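Local structure of protease (Penicillium cyclopium, 5Z6O) at residues A[53-58]-A[80-85]. The protein is a subtilisin-family serine protease, related to proteinase K, that cleaves peptide bonds and probably hydrolyses casein, gelatin and type IV collagen. Numbering follows the deposited sequence.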
# COMPACT_ATOMS: atom_id res chain seq x y z
N GLY A 53 5.69 3.37 -16.68
CA GLY A 53 6.92 3.32 -17.47
C GLY A 53 7.37 1.92 -17.82
O GLY A 53 8.58 1.64 -17.77
N GLY A 54 6.43 1.02 -18.14
CA GLY A 54 6.79 -0.33 -18.48
C GLY A 54 7.09 -1.25 -17.32
O GLY A 54 7.39 -2.43 -17.55
N ARG A 55 7.02 -0.78 -16.07
CA ARG A 55 7.36 -1.61 -14.93
C ARG A 55 6.17 -2.41 -14.39
O ARG A 55 6.35 -3.24 -13.49
CB ARG A 55 7.94 -0.75 -13.81
CG ARG A 55 9.23 -0.06 -14.19
CD ARG A 55 9.73 0.88 -13.12
NE ARG A 55 8.93 2.09 -13.10
CZ ARG A 55 8.09 2.38 -12.12
NH1 ARG A 55 7.42 3.53 -12.16
NH2 ARG A 55 8.00 1.57 -11.05
N ALA A 56 4.98 -2.19 -14.92
CA ALA A 56 3.79 -2.91 -14.48
C ALA A 56 3.50 -4.05 -15.44
O ALA A 56 3.50 -3.86 -16.66
CB ALA A 56 2.57 -1.97 -14.41
N GLU A 57 3.20 -5.22 -14.89
CA GLU A 57 2.84 -6.35 -15.73
C GLU A 57 1.58 -6.99 -15.17
O GLU A 57 1.24 -6.81 -14.00
CB GLU A 57 4.00 -7.37 -15.81
CG GLU A 57 4.21 -8.18 -14.57
CD GLU A 57 5.51 -9.01 -14.60
OE1 GLU A 57 6.58 -8.46 -14.96
OE2 GLU A 57 5.46 -10.21 -14.25
N TRP A 58 0.86 -7.71 -16.04
CA TRP A 58 -0.39 -8.35 -15.64
C TRP A 58 -0.09 -9.71 -15.04
O TRP A 58 0.55 -10.53 -15.69
CB TRP A 58 -1.33 -8.51 -16.84
CG TRP A 58 -2.70 -8.86 -16.40
CD1 TRP A 58 -3.24 -10.11 -16.29
CD2 TRP A 58 -3.71 -7.94 -16.00
NE1 TRP A 58 -4.54 -10.02 -15.83
CE2 TRP A 58 -4.84 -8.70 -15.63
CE3 TRP A 58 -3.77 -6.55 -15.87
CZ2 TRP A 58 -6.01 -8.10 -15.17
CZ3 TRP A 58 -4.92 -5.96 -15.44
CH2 TRP A 58 -6.03 -6.73 -15.08
N THR A 80 0.24 5.05 -6.42
CA THR A 80 0.79 5.55 -5.15
C THR A 80 1.97 4.71 -4.70
O THR A 80 2.94 5.24 -4.16
CB THR A 80 -0.33 5.55 -4.09
OG1 THR A 80 -1.30 6.53 -4.48
CG2 THR A 80 0.19 5.85 -2.69
N ALA A 81 1.91 3.39 -4.91
CA ALA A 81 3.00 2.56 -4.40
C ALA A 81 4.26 2.73 -5.23
O ALA A 81 5.37 2.76 -4.68
CB ALA A 81 2.60 1.07 -4.40
N ALA A 82 4.11 2.87 -6.58
CA ALA A 82 5.26 2.63 -7.44
C ALA A 82 5.27 3.47 -8.72
O ALA A 82 6.20 3.30 -9.52
CB ALA A 82 5.31 1.15 -7.82
N GLY A 83 4.33 4.39 -8.92
CA GLY A 83 4.35 5.21 -10.11
C GLY A 83 5.50 6.19 -10.14
O GLY A 83 5.96 6.69 -9.12
N SER A 84 5.96 6.51 -11.37
CA SER A 84 7.07 7.47 -11.54
C SER A 84 6.74 8.83 -10.96
O SER A 84 7.55 9.42 -10.22
CB SER A 84 7.41 7.63 -13.02
OG SER A 84 7.92 6.39 -13.51
N LYS A 85 5.59 9.37 -11.30
CA LYS A 85 5.22 10.69 -10.81
C LYS A 85 4.49 10.63 -9.48
O LYS A 85 4.77 11.43 -8.60
CB LYS A 85 4.36 11.42 -11.85
CG LYS A 85 5.17 12.35 -12.75
CD LYS A 85 4.30 13.02 -13.80
CE LYS A 85 2.95 13.45 -13.22
NZ LYS A 85 3.05 14.62 -12.30
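The carbonyl oxygen of Ala82 is gripped end-on by the guanidinium of Arg55, which spends one N-H from each terminal nitrogen on it. NH1 and NH2 of Arg55 both lie 2.9 Å from Ala82 O, and the oxygen sits almost in the guanidinium plane, at its edge. Both bonds are bent, near 144° at the hydrogen. NH1 comes in within the carbonyl plane of Ala82, NH2 somewhat tilted from it. Two residues on, Ser84 OG accepts a second, longer bond from Arg55 NH1 at 3.2 Å, tilted out of the guanidinium plane. The side chain of Arg55 reaches this position by bending at chi3 (-74°), after a fully extended chi2. Beside the fork, Ala82 CB stands 4.2 Å from Arg55 NH2. That nitrogen also bonds to Ala92 O, so the same arginine, just ahead of strand 56-61, links the 80-85 segment to the residue before strand 93-98, within the beta-alpha-beta unit of strand 56-61, helix 73-82 and strand 93-98. With three acceptors, Ala82 O, Ser84 OG and Ala92 O, the guanidinium should be well fixed in rotation, and its positive charge should suit a carbonyl oxygen, which carries partial negative charge.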